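Local coordinates for protein ketosynthase (PDB 6KXD) that probably serves as the chain length factor partner of the ketosynthase in a highly reducing type II polyketide synthase that makes ishigamide, at residues V202-E206 with T328-S334. Sequence-based numbering, arbitrary orientation.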
ATOM      1  N   VAL B 202      -5.755  -2.987 -12.640  1.00 36.23           N
ATOM      2  CA  VAL B 202      -4.439  -3.082 -12.030  1.00 37.48           C
ATOM      3  C   VAL B 202      -3.609  -2.032 -12.729  1.00 34.80           C
ATOM      4  O   VAL B 202      -3.563  -1.993 -13.986  1.00 35.39           O
ATOM      5  CB  VAL B 202      -3.742  -4.424 -12.290  1.00 39.34           C
ATOM      6  CG1 VAL B 202      -2.360  -4.487 -11.619  1.00 38.23           C
ATOM      7  CG2 VAL B 202      -4.594  -5.590 -11.870  1.00 44.20           C
ATOM      8  N   GLY B 203      -2.816  -1.285 -11.965  1.00 33.48           N
ATOM      9  CA  GLY B 203      -1.920  -0.438 -12.693  1.00 33.26           C
ATOM     10  C   GLY B 203      -1.129   0.401 -11.750  1.00 32.34           C
ATOM     11  O   GLY B 203      -1.056   0.058 -10.562  1.00 33.74           O
ATOM     12  N   SER B 204      -0.544   1.461 -12.283  1.00 34.39           N
ATOM     13  CA  SER B 204       0.260   2.269 -11.412  1.00 35.52           C
ATOM     14  C   SER B 204       0.315   3.661 -11.995  1.00 34.23           C
ATOM     15  O   SER B 204       0.015   3.847 -13.196  1.00 35.94           O
ATOM     16  CB  SER B 204       1.589   1.570 -11.223  1.00 34.24           C
ATOM     17  OG  SER B 204       2.324   1.498 -12.440  1.00 36.64           O
ATOM     18  N   ALA B 205       0.734   4.659 -11.179  1.00 34.07           N
ATOM     19  CA  ALA B 205       0.595   6.035 -11.606  1.00 34.59           C
ATOM     20  C   ALA B 205       1.614   6.911 -10.899  1.00 34.26           C
ATOM     21  O   ALA B 205       1.871   6.681  -9.733  1.00 34.67           O
ATOM     22  CB  ALA B 205      -0.788   6.540 -11.323  1.00 36.87           C
ATOM     23  N   GLU B 206       2.061   7.948 -11.608  1.00 36.03           N
ATOM     24  CA  GLU B 206       2.946   8.913 -11.017  1.00 38.05           C
ATOM     25  C   GLU B 206       2.635  10.274 -11.609  1.00 35.75           C
ATOM     26  O   GLU B 206       2.528  10.406 -12.802  1.00 37.83           O
ATOM     27  CB  GLU B 206       4.380   8.546 -11.388  1.00 37.17           C
ATOM     28  CG  GLU B 206       5.457   9.343 -10.662  1.00 38.80           C
ATOM     29  CD  GLU B 206       5.787   8.895  -9.244  1.00 44.68           C
ATOM     30  OE1 GLU B 206       5.871   7.670  -8.989  1.00 38.01           O
ATOM     31  OE2 GLU B 206       5.886   9.779  -8.363  1.00 53.40           O
ATOM     32  N   THR B 328       9.411   7.498 -15.308  1.00 38.39           N
ATOM     33  CA  THR B 328       7.989   7.684 -14.990  1.00 37.72           C
ATOM     34  C   THR B 328       7.659   7.126 -13.608  1.00 38.55           C
ATOM     35  O   THR B 328       6.482   7.044 -13.217  1.00 37.90           O
ATOM     36  CB  THR B 328       7.101   7.048 -16.064  1.00 41.12           C
ATOM     37  OG1 THR B 328       7.391   5.639 -16.151  1.00 40.83           O
ATOM     38  CG2 THR B 328       7.315   7.713 -17.399  1.00 42.70           C
ATOM     39  N   GLY B 329       8.672   6.785 -12.810  1.00 38.53           N
ATOM     40  CA  GLY B 329       8.391   6.501 -11.423  1.00 37.30           C
ATOM     41  C   GLY B 329       7.480   5.292 -11.313  1.00 37.43           C
ATOM     42  O   GLY B 329       7.718   4.260 -11.954  1.00 36.23           O
ATOM     43  N   ALA B 330       6.420   5.410 -10.505  1.00 36.18           N
ATOM     44  CA  ALA B 330       5.526   4.300 -10.251  1.00 37.41           C
ATOM     45  C   ALA B 330       4.845   3.831 -11.539  1.00 35.05           C
ATOM     46  O   ALA B 330       4.356   2.696 -11.565  1.00 37.20           O
ATOM     47  CB  ALA B 330       4.500   4.638  -9.193  1.00 33.85           C
ATOM     48  N   ALA B 331       4.701   4.722 -12.521  1.00 33.74           N
ATOM     49  CA  ALA B 331       4.022   4.350 -13.733  1.00 38.76           C
ATOM     50  C   ALA B 331       4.883   3.348 -14.514  1.00 37.72           C
ATOM     51  O   ALA B 331       4.358   2.632 -15.348  1.00 36.89           O
ATOM     52  CB  ALA B 331       3.679   5.554 -14.576  1.00 38.92           C
ATOM     53  N   SER B 332       6.194   3.346 -14.236  1.00 36.91           N
ATOM     54  CA  SER B 332       7.137   2.605 -15.057  1.00 38.44           C
ATOM     55  C   SER B 332       6.622   1.228 -15.487  1.00 36.80           C
ATOM     56  O   SER B 332       6.578   1.005 -16.669  1.00 37.14           O
ATOM     57  CB  SER B 332       8.489   2.521 -14.402  1.00 43.93           C
ATOM     58  OG  SER B 332       9.354   1.929 -15.330  1.00 51.95           O
ATOM     59  N   ALA B 333       6.360   0.285 -14.562  1.00 34.93           N
ATOM     60  CA  ALA B 333       6.157  -1.102 -14.983  1.00 36.44           C
ATOM     61  C   ALA B 333       4.862  -1.216 -15.775  1.00 37.83           C
ATOM     62  O   ALA B 333       4.757  -2.048 -16.627  1.00 36.14           O
ATOM     63  CB  ALA B 333       6.177  -2.085 -13.834  1.00 37.70           C
ATOM     64  N   SER B 334       3.878  -0.356 -15.465  1.00 37.35           N
ATOM     65  CA  SER B 334       2.643  -0.387 -16.207  1.00 36.60           C
ATOM     66  C   SER B 334       2.876   0.100 -17.644  1.00 38.08           C
ATOM     67  O   SER B 334       2.337  -0.462 -18.596  1.00 38.04           O
ATOM     68  CB  SER B 334       1.580   0.423 -15.472  1.00 36.47           C
ATOM     69  OG  SER B 334       1.315  -0.166 -14.236  1.00 37.93           O
TER
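Glu206 reaches from the end of strand 199-206 to the turn that leads into helix 332-344, and its side chain can be followed atom by atom. Glu206 CB lies 3.2 Å from the carbonyl oxygen O of Thr328, an oxygen that also accepts the backbone N-H of Ala331. CG stands anti to the backbone N (chi1 -171°) and stays near the same carbonyl; a bend at chi2 then swings the carboxylate over toward the peptide joining Gly329 and Ala330. There Glu206 OE1 accepts the N-H of Ala330, OE1 to N 2.8 Å, through its anti lone pair and almost straight at 169°. Thr121 OG1 gives OE1 a second hydrogen bond. Gly329 CA lies 3.7 Å from Glu206 OE1, and a CB there would clash with that oxygen; the positive phi of Gly329 also suits glycine.

The contact lies at the heart of the thiolase fold, where strand 199-206 meets the turn leading into helix 332-344; helix 180-193 adjoins it through Ser180. With an alanine in place of Glu206, the Ala330 N-H and the Thr121 hydroxyl would probably both lose their shared acceptor.

Two residues back, Ser204 OG donates to the carbonyl O of Ala330 at 2.5 Å, approaching 24° from the carbonyl plane. The same hydroxyl accepts a hydrogen bond from Ser334 OG, four residues after Ala330, 2.6 Å from Ser204 OG. Between these polar grips, Ala330 CB packs 3.4 Å from Ala205 O.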